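PDB 4PET: extracellular solute-binding protein, family 7 from Colwellia psychrerythraea, which binds pyruvate together with a calcium ion and probably serves as the periplasmic solute receptor of a TRAP transporter. Local coordinates for residues A[113-116]-A[117-121]; A[276-279]-A[280-284]; A[322-325]-A[326-330]; A[340-343]-A[344-347]. One frame throughout, in Å; residues are numbered along the deposited sequence.

Contact 1 is the fully buried one, a helix start buried partly against the second subunit; contacts 2, 3 and 4 are partly buried turns along long helices. Contacts 3 and 4 share helix 323-353, the first at its N-terminus and the second further along, with centres about 26 Å apart. Contact 2 belongs to helix 255-290. A salt bridge to R340 and a hydrogen bond to T343 join E119 of contact 1 to contact 4; contact 3 relies on a capping aspartate and aliphatic packing, contact 2 on a serine hydroxyl and a methyl over an imidazole. Contacts 1, 2 and 4 all reach the second subunit, while contact 3 touches no other chain of the assembly.

Contact 1: residues A[113-116]-A[117-121]; sequences FGMI and ASEQH
I116 and E119 form one half of a capping box at the start of helix 117-126, with I116 as N-cap and E119 three residues on. The carboxylate turns back so that E119 OE2 accepts from I116 N at 3.1 Å. The N-H comes to the anti side of OE2 and 35° out of the carboxylate plane, so the bond is not an in-plane one. Since isoleucine has no polar side chain, the reciprocal half of the box is missing. The chain of E119 leaves with CG anti to the carbonyl carbon (chi1 -61°) and stays extended, which carries it back past I116: E119 CD lies 3.6 Å from I116 CG1. M115, a selenomethionine, lies along the same side chain, its CG 3.5 Å from E119 OE2 and its CB 3.7 Å from E119 CB. The first turn closes with Q120 N donating to I116 O at 2.9 Å.

E119 also reaches beyond this turn: OE2 makes a salt bridge to R340 and OE1 a hydrogen bond to T343, both on helix 323-353, so OE2 is gripped from two directions. A leucine in place of E119 would probably leave I116 N without its acceptor, the R340 guanidinium without its carboxylate and the T343 hydroxyl without its partner oxygen. I116 itself packs on D347 of the second subunit. The arrangement is that of a helix N-terminus closed by a glutamate at the third helical position, the N3 side of a capping box.

Contact 2: residues A[276-279]-A[280-284]; sequences SMHA and SGVNL
S280 and S276 sit one turn apart on the long helix 255-290, and their link shows how a serine can double a helical hydrogen bond. Four backbone bonds run from residue i+4 to i, among them V282 N to H278 O at 3.0 Å, and N283 N to A279 O at 2.9 Å. At S276 O the pattern is reinforced: S280 N donates at 3.0 Å, and S280 OG donates as well, at a short 2.5 Å, a length to be taken with some caution. The two donors approach from opposite faces of the carbonyl plane. The hydroxyl reaches it because S280 OG lies anti to its own carbonyl carbon (chi1 -60°), turned back down the helix.

The apolar part is a CH-pi contact. V282 CG2 stands over one face of the H278 imidazole, 4.0 Å from its centroid, displaced toward the rim near CE1. The ring's ND1 is bonded to Y335 of the second subunit, so this turn faces the dimer partner, while S276 OG bonds to M272 O and N149 O within the chain. Of the ring atoms, H278 CE1 comes closest to V282 CG2, at 3.7 Å.

Contact 3: residues A[322-325]-A[326-330]; sequences DPMT and AEILK
I328 folds back on M324 in the opening turns of helix 323-353, whose N-cap is D322. At the cap, D322 OD2 accepts from T325 N at 3.1 Å, met on the anti side and 27° out of the carboxylate plane; N104 donates to the same oxygen, which therefore has two donors. The proline P323 takes the first helical position, and its carbonyl receives E327 N in the regular i+4 pattern.

Along the CG1 branch of I328, each atom lies against the carbonyl oxygen of M324. I328 CB is 3.6 Å from M324 O. With CG1 anti to the carbonyl carbon (chi1 -64°), the branch leans back over that oxygen, and I328 CG1 comes to 3.1 Å from M324 O. The tip, CD1, remains within 3.4 Å of M324 O and touches M324 CG. Outside the segments I328 packs on F108 and V136. The selenomethionine chain of M324 bends at two torsions, which sets its selenium near E327 OE1.

On the next flank T325 and L329 run side by side in the same direction, T325 CG2 against L329 CD1. The hydroxyl of T325 bonds to N104, so that loop residue serves both the cap and T325. Behind these two, F318 and L315 of helix 301-321 close the side. L329 N bonds T325 O at 2.9 Å with an N-H...O angle of 170°.

Contact 4: residues A[340-343]-A[344-347]; sequences RAWT and NLSD
W342 sends its indole off anti to the backbone N (chi1 168°), while S346 sets OG between its own N and carbonyl carbon (chi1 60°); together these torsions slide the serine under the ring. S346 CB then makes a CH-pi contact with the six-membered ring, 3.6 Å from its centroid and almost on the normal, and OG lies over the same face. L345 approaches from elsewhere: its CD2 meets the ring edge near the plane, 4.1 Å from W342 CZ3, the two chains crossing at about a right angle. All this happens where helix 323-353 widens into a pi-type turn at 344-347. The normal bonding is weakened there: S346 N reaches W342 O and T343 O only through weak bonds, and the 2.4 Å between S346 OG and W342 O is too short to be trusted in detail. Before this turn the helix is regular, with N344 N donating to R340 O at 2.8 Å. With the indole of W342 cut back to an alanine, S346 CB is likely to lose the face it packs on and L345 CD2 its edge partner, opening a gap toward S280 of the second subunit. Down the other flank the amide of N344 sits beside the bent aliphatic part of R340, N344 OD1 3.5 Å from R340 CD, with the amide and guanidinium planes 61° apart. The guanidinium itself is taken up by E119 and G114 O, while D347 OD1 receives N152 of the second subunit.

Contact 1: residues A[113-116]-A[117-121]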
loop_
_atom_site.group_PDB
_atom_site.type_symbol
_atom_site.label_atom_id
_atom_site.label_comp_id
_atom_site.label_asym_id
_atom_site.label_seq_id
_atom_site.Cartn_x
_atom_site.Cartn_y
_atom_site.Cartn_z
ATOM N N PHE A 113 -17.732 5.633 -1.976
ATOM C CA PHE A 113 -17.346 6.658 -1.010
ATOM C C PHE A 113 -16.582 6.122 0.215
ATOM O O PHE A 113 -16.385 6.832 1.204
ATOM C CB PHE A 113 -18.581 7.490 -0.618
ATOM C CG PHE A 113 -19.374 7.932 -1.805
ATOM C CD1 PHE A 113 -18.889 8.919 -2.649
ATOM C CD2 PHE A 113 -20.564 7.340 -2.119
ATOM C CE1 PHE A 113 -19.603 9.302 -3.769
ATOM C CE2 PHE A 113 -21.283 7.726 -3.248
ATOM C CZ PHE A 113 -20.801 8.713 -4.052
ATOM N N GLY A 114 -16.058 4.909 0.104
ATOM C CA GLY A 114 -15.297 4.310 1.194
ATOM C C GLY A 114 -13.804 4.570 1.182
ATOM O O GLY A 114 -13.327 5.661 0.798
HETATM N N MSE A 115 -13.051 3.576 1.635
HETATM C CA MSE A 115 -11.622 3.766 1.881
HETATM C C MSE A 115 -10.798 3.555 0.643
HETATM O O MSE A 115 -11.166 2.755 -0.226
HETATM C CB MSE A 115 -11.139 2.812 2.971
HETATM C CG MSE A 115 -11.453 3.356 4.334
HETATM SE SE MSE A 115 -10.983 2.136 5.766
HETATM C CE MSE A 115 -12.452 0.921 5.597
ATOM N N ILE A 116 -9.694 4.294 0.549
ATOM C CA ILE A 116 -8.694 4.009 -0.483
ATOM C C ILE A 116 -7.893 2.812 -0.059
ATOM O O ILE A 116 -8.069 2.306 1.065
ATOM C CB ILE A 116 -7.791 5.204 -0.768
ATOM C CG1 ILE A 116 -6.989 5.621 0.466
ATOM C CG2 ILE A 116 -8.655 6.357 -1.223
ATOM C CD1 ILE A 116 -6.024 6.795 0.181
ATOM N N ALA A 117 -7.000 2.356 -0.931
ATOM C CA ALA A 117 -6.339 1.071 -0.711
ATOM C C ALA A 117 -5.493 1.045 0.562
ATOM O O ALA A 117 -5.539 0.079 1.330
ATOM C CB ALA A 117 -5.497 0.676 -1.922
ATOM N N SER A 118 -4.706 2.092 0.785
ATOM C CA SER A 118 -3.782 2.066 1.910
ATOM C C SER A 118 -4.579 2.049 3.212
ATOM O O SER A 118 -4.184 1.425 4.188
ATOM C CB SER A 118 -2.870 3.274 1.864
ATOM O OG SER A 118 -3.651 4.453 2.001
ATOM N N GLU A 119 -5.714 2.725 3.212
ATOM C CA GLU A 119 -6.622 2.724 4.369
ATOM C C GLU A 119 -7.246 1.356 4.591
ATOM O O GLU A 119 -7.338 0.865 5.726
ATOM C CB GLU A 119 -7.724 3.760 4.164
ATOM C CG GLU A 119 -7.189 5.185 4.032
ATOM C CD GLU A 119 -8.253 6.202 3.759
ATOM O OE1 GLU A 119 -8.057 7.376 4.129
ATOM O OE2 GLU A 119 -9.278 5.859 3.137
ATOM N N GLN A 120 -7.699 0.742 3.515
ATOM C CA GLN A 120 -8.399 -0.527 3.618
ATOM C C GLN A 120 -7.449 -1.623 4.107
ATOM O O GLN A 120 -7.854 -2.504 4.868
ATOM C CB GLN A 120 -9.054 -0.892 2.302
ATOM C CG GLN A 120 -9.992 -2.075 2.401
ATOM C CD GLN A 120 -10.352 -2.576 1.029
ATOM O OE1 GLN A 120 -9.478 -2.749 0.173
ATOM N NE2 GLN A 120 -11.627 -2.766 0.791
ATOM N N HIS A 121 -6.169 -1.529 3.765
ATOM C CA HIS A 121 -5.227 -2.505 4.277
ATOM C C HIS A 121 -5.050 -2.387 5.802
ATOM O O HIS A 121 -4.993 -3.386 6.494
ATOM C CB HIS A 121 -3.898 -2.364 3.548
ATOM C CG HIS A 121 -3.972 -2.791 2.116
ATOM N ND1 HIS A 121 -3.057 -2.388 1.165
ATOM C CD2 HIS A 121 -4.846 -3.605 1.480
ATOM C CE1 HIS A 121 -3.370 -2.933 0.004
ATOM N NE2 HIS A 121 -4.453 -3.674 0.167
#

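Contact 2: residues A[276-279]-A[280-284]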
loop_
_atom_site.group_PDB
_atom_site.type_symbol
_atom_site.label_atom_id
_atom_site.label_comp_id
_atom_site.label_asym_id
_atom_site.label_seq_id
_atom_site.Cartn_x
_atom_site.Cartn_y
_atom_site.Cartn_z
ATOM N N SER A 276 -0.799 -2.890 -10.018
ATOM C CA SER A 276 -1.920 -2.083 -10.492
ATOM C C SER A 276 -1.499 -0.616 -10.572
ATOM O O SER A 276 -1.875 0.078 -11.511
ATOM C CB SER A 276 -3.165 -2.180 -9.597
ATOM O OG SER A 276 -3.671 -3.489 -9.571
HETATM N N MSE A 277 -0.754 -0.137 -9.583
HETATM C CA MSE A 277 -0.274 1.253 -9.629
HETATM C C MSE A 277 0.655 1.453 -10.805
HETATM O O MSE A 277 0.498 2.399 -11.607
HETATM C CB MSE A 277 0.456 1.616 -8.345
HETATM C CG MSE A 277 -0.477 1.871 -7.224
HETATM SE SE MSE A 277 -1.317 3.574 -7.236
HETATM C CE MSE A 277 0.287 4.664 -6.823
ATOM N N HIS A 278 1.585 0.525 -10.947
ATOM C CA HIS A 278 2.587 0.615 -12.000
ATOM C C HIS A 278 1.911 0.640 -13.357
ATOM O O HIS A 278 2.169 1.520 -14.209
ATOM C CB HIS A 278 3.572 -0.560 -11.910
ATOM C CG HIS A 278 4.507 -0.649 -13.080
ATOM N ND1 HIS A 278 5.513 0.269 -13.305
ATOM C CD2 HIS A 278 4.606 -1.562 -14.078
ATOM C CE1 HIS A 278 6.179 -0.064 -14.402
ATOM N NE2 HIS A 278 5.651 -1.177 -14.885
ATOM N N ALA A 279 1.026 -0.317 -13.566
ATOM C CA ALA A 279 0.407 -0.473 -14.874
ATOM C C ALA A 279 -0.471 0.711 -15.208
ATOM O O ALA A 279 -0.574 1.121 -16.371
ATOM C CB ALA A 279 -0.407 -1.747 -14.904
ATOM N N SER A 280 -1.123 1.254 -14.189
ATOM C CA SER A 280 -1.981 2.405 -14.373
ATOM C C SER A 280 -1.162 3.602 -14.818
ATOM O O SER A 280 -1.610 4.402 -15.637
ATOM C CB SER A 280 -2.718 2.721 -13.081
ATOM O OG SER A 280 -3.537 1.609 -12.683
ATOM N N GLY A 281 0.032 3.764 -14.265
ATOM C CA GLY A 281 0.882 4.863 -14.717
ATOM C C GLY A 281 1.374 4.700 -16.134
ATOM O O GLY A 281 1.413 5.677 -16.887
ATOM N N VAL A 282 1.772 3.477 -16.490
ATOM C CA VAL A 282 2.287 3.200 -17.814
ATOM C C VAL A 282 1.166 3.425 -18.829
ATOM O O VAL A 282 1.366 4.040 -19.890
ATOM C CB VAL A 282 2.787 1.750 -17.945
ATOM C CG1 VAL A 282 3.159 1.460 -19.388
ATOM C CG2 VAL A 282 3.995 1.488 -17.021
ATOM N N ASN A 283 -0.023 2.965 -18.480
ATOM C CA ASN A 283 -1.129 3.012 -19.414
ATOM C C ASN A 283 -1.772 4.369 -19.479
ATOM O O ASN A 283 -2.215 4.778 -20.559
ATOM C CB ASN A 283 -2.136 1.920 -19.113
ATOM C CG ASN A 283 -1.591 0.566 -19.439
ATOM O OD1 ASN A 283 -0.556 0.450 -20.110
ATOM N ND2 ASN A 283 -2.262 -0.477 -18.963
ATOM N N LEU A 284 -1.779 5.094 -18.353
ATOM C CA LEU A 284 -2.278 6.465 -18.391
ATOM C C LEU A 284 -1.383 7.337 -19.285
ATOM O O LEU A 284 -1.874 8.213 -20.000
ATOM C CB LEU A 284 -2.383 7.060 -16.980
ATOM C CG LEU A 284 -2.873 8.515 -16.906
ATOM C CD1 LEU A 284 -4.349 8.680 -17.409
ATOM C CD2 LEU A 284 -2.735 8.991 -15.472
#

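Contact 3: residues A[322-325]-A[326-330]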
loop_
_atom_site.group_PDB
_atom_site.type_symbol
_atom_site.label_atom_id
_atom_site.label_comp_id
_atom_site.label_asym_id
_atom_site.label_seq_id
_atom_site.Cartn_x
_atom_site.Cartn_y
_atom_site.Cartn_z
ATOM N N ASP A 322 -30.126 -6.487 9.244
ATOM C CA ASP A 322 -29.277 -7.591 9.678
ATOM C C ASP A 322 -28.197 -7.094 10.619
ATOM O O ASP A 322 -27.461 -6.166 10.283
ATOM C CB ASP A 322 -28.664 -8.293 8.458
ATOM C CG ASP A 322 -27.856 -9.518 8.834
ATOM O OD1 ASP A 322 -28.450 -10.538 9.225
ATOM O OD2 ASP A 322 -26.623 -9.475 8.725
ATOM N N PRO A 323 -28.083 -7.710 11.801
ATOM C CA PRO A 323 -27.126 -7.201 12.786
ATOM C C PRO A 323 -25.677 -7.395 12.357
ATOM O O PRO A 323 -24.830 -6.572 12.716
ATOM C CB PRO A 323 -27.431 -8.016 14.048
ATOM C CG PRO A 323 -28.783 -8.651 13.803
ATOM C CD PRO A 323 -28.884 -8.829 12.329
HETATM N N MSE A 324 -25.384 -8.439 11.584
HETATM C CA MSE A 324 -24.024 -8.620 11.084
HETATM C C MSE A 324 -23.653 -7.515 10.069
HETATM O O MSE A 324 -22.489 -7.052 10.029
HETATM C CB MSE A 324 -23.869 -9.999 10.438
HETATM C CG MSE A 324 -22.454 -10.273 9.905
HETATM SE SE MSE A 324 -21.057 -9.950 11.238
HETATM C CE MSE A 324 -21.502 -11.329 12.494
ATOM N N THR A 325 -24.630 -7.118 9.254
ATOM C CA THR A 325 -24.471 -5.992 8.325
ATOM C C THR A 325 -24.260 -4.685 9.076
ATOM O O THR A 325 -23.456 -3.840 8.682
ATOM C CB THR A 325 -25.708 -5.820 7.444
ATOM O OG1 THR A 325 -26.036 -7.077 6.830
ATOM C CG2 THR A 325 -25.464 -4.728 6.353
ATOM N N ALA A 326 -24.996 -4.502 10.166
ATOM C CA ALA A 326 -24.851 -3.270 10.924
ATOM C C ALA A 326 -23.445 -3.236 11.505
ATOM O O ALA A 326 -22.776 -2.185 11.485
ATOM C CB ALA A 326 -25.938 -3.151 12.010
ATOM N N GLU A 327 -22.975 -4.390 11.968
ATOM C CA GLU A 327 -21.674 -4.469 12.596
ATOM C C GLU A 327 -20.592 -4.175 11.581
ATOM O O GLU A 327 -19.645 -3.414 11.848
ATOM C CB GLU A 327 -21.411 -5.843 13.237
ATOM C CG GLU A 327 -20.082 -5.849 14.006
ATOM C CD GLU A 327 -19.683 -7.204 14.612
ATOM O OE1 GLU A 327 -20.484 -8.168 14.583
ATOM O OE2 GLU A 327 -18.537 -7.300 15.109
ATOM N N ILE A 328 -20.722 -4.759 10.402
ATOM C CA ILE A 328 -19.697 -4.545 9.388
ATOM C C ILE A 328 -19.687 -3.083 8.918
ATOM O O ILE A 328 -18.627 -2.471 8.843
ATOM C CB ILE A 328 -19.879 -5.454 8.176
ATOM C CG1 ILE A 328 -19.715 -6.916 8.585
ATOM C CG2 ILE A 328 -18.805 -5.119 7.124
ATOM C CD1 ILE A 328 -20.246 -7.894 7.571
ATOM N N LEU A 329 -20.852 -2.529 8.602
ATOM C CA LEU A 329 -20.910 -1.135 8.155
ATOM C C LEU A 329 -20.477 -0.131 9.244
ATOM O O LEU A 329 -19.906 0.911 8.933
ATOM C CB LEU A 329 -22.277 -0.763 7.633
ATOM C CG LEU A 329 -22.694 -1.560 6.399
ATOM C CD1 LEU A 329 -24.074 -1.148 6.006
ATOM C CD2 LEU A 329 -21.698 -1.371 5.222
ATOM N N LYS A 330 -20.750 -0.426 10.507
ATOM C CA LYS A 330 -20.279 0.440 11.577
ATOM C C LYS A 330 -18.763 0.423 11.681
ATOM O O LYS A 330 -18.133 1.453 11.933
ATOM C CB LYS A 330 -20.861 0.025 12.925
ATOM C CG LYS A 330 -20.292 0.847 14.093
ATOM C CD LYS A 330 -20.733 0.294 15.430
ATOM C CE LYS A 330 -20.959 1.381 16.468
ATOM N NZ LYS A 330 -19.905 2.432 16.474
#

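Contact 4: residues A[340-343]-A[344-347]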
loop_
_atom_site.group_PDB
_atom_site.type_symbol
_atom_site.label_atom_id
_atom_site.label_comp_id
_atom_site.label_asym_id
_atom_site.label_seq_id
_atom_site.Cartn_x
_atom_site.Cartn_y
_atom_site.Cartn_z
ATOM N N ARG A 340 -9.226 8.382 7.699
ATOM C CA ARG A 340 -9.275 9.431 6.671
ATOM C C ARG A 340 -8.692 10.717 7.210
ATOM O O ARG A 340 -8.087 11.512 6.483
ATOM C CB ARG A 340 -10.716 9.680 6.231
ATOM C CG ARG A 340 -10.919 10.880 5.288
ATOM C CD ARG A 340 -10.180 10.727 3.963
ATOM N NE ARG A 340 -10.342 9.381 3.422
ATOM C CZ ARG A 340 -11.333 9.011 2.616
ATOM N NH1 ARG A 340 -12.252 9.884 2.238
ATOM N NH2 ARG A 340 -11.403 7.763 2.171
ATOM N N ALA A 341 -8.874 10.952 8.497
ATOM C CA ALA A 341 -8.316 12.170 9.074
ATOM C C ALA A 341 -6.790 12.178 8.880
ATOM O O ALA A 341 -6.182 13.219 8.579
ATOM C CB ALA A 341 -8.702 12.278 10.554
ATOM N N TRP A 342 -6.163 11.019 9.034
ATOM C CA TRP A 342 -4.714 10.914 8.882
ATOM C C TRP A 342 -4.289 11.015 7.419
ATOM O O TRP A 342 -3.264 11.617 7.084
ATOM C CB TRP A 342 -4.211 9.582 9.455
ATOM C CG TRP A 342 -2.775 9.277 9.063
ATOM C CD1 TRP A 342 -2.323 8.176 8.394
ATOM C CD2 TRP A 342 -1.628 10.111 9.286
ATOM N NE1 TRP A 342 -0.970 8.266 8.203
ATOM C CE2 TRP A 342 -0.516 9.448 8.730
ATOM C CE3 TRP A 342 -1.431 11.346 9.914
ATOM C CZ2 TRP A 342 0.779 9.975 8.793
ATOM C CZ3 TRP A 342 -0.151 11.870 9.972
ATOM C CH2 TRP A 342 0.936 11.195 9.409
ATOM N N THR A 343 -5.044 10.358 6.554
ATOM C CA THR A 343 -4.825 10.467 5.121
ATOM C C THR A 343 -4.872 11.921 4.671
ATOM O O THR A 343 -4.045 12.343 3.876
ATOM C CB THR A 343 -5.918 9.678 4.375
ATOM O OG1 THR A 343 -5.701 8.272 4.574
ATOM C CG2 THR A 343 -5.928 10.025 2.882
ATOM N N ASN A 344 -5.856 12.667 5.176
ATOM C CA ASN A 344 -6.039 14.067 4.860
ATOM C C ASN A 344 -4.900 14.928 5.380
ATOM O O ASN A 344 -4.479 15.871 4.725
ATOM C CB ASN A 344 -7.344 14.603 5.491
ATOM C CG ASN A 344 -8.599 14.190 4.716
ATOM O OD1 ASN A 344 -8.525 13.760 3.575
ATOM N ND2 ASN A 344 -9.754 14.353 5.341
ATOM N N LEU A 345 -4.432 14.631 6.583
ATOM C CA LEU A 345 -3.375 15.428 7.183
ATOM C C LEU A 345 -2.039 15.131 6.501
ATOM O O LEU A 345 -1.135 15.965 6.495
ATOM C CB LEU A 345 -3.269 15.118 8.677
ATOM C CG LEU A 345 -2.234 15.920 9.467
ATOM C CD1 LEU A 345 -2.572 17.419 9.438
ATOM C CD2 LEU A 345 -2.159 15.368 10.902
ATOM N N SER A 346 -1.925 13.940 5.927
ATOM C CA SER A 346 -0.631 13.445 5.472
ATOM C C SER A 346 -0.588 13.445 3.928
ATOM O O SER A 346 -0.283 14.469 3.325
ATOM C CB SER A 346 -0.336 12.056 6.082
ATOM O OG SER A 346 -1.345 11.078 5.712
ATOM N N ASP A 347 -0.923 12.328 3.284
ATOM C CA ASP A 347 -0.822 12.242 1.820
ATOM C C ASP A 347 -1.652 13.296 1.062
ATOM O O ASP A 347 -1.182 13.874 0.097
ATOM C CB ASP A 347 -1.212 10.834 1.329
ATOM C CG ASP A 347 -0.042 9.831 1.393
ATOM O OD1 ASP A 347 1.081 10.244 1.743
ATOM O OD2 ASP A 347 -0.236 8.632 1.059
#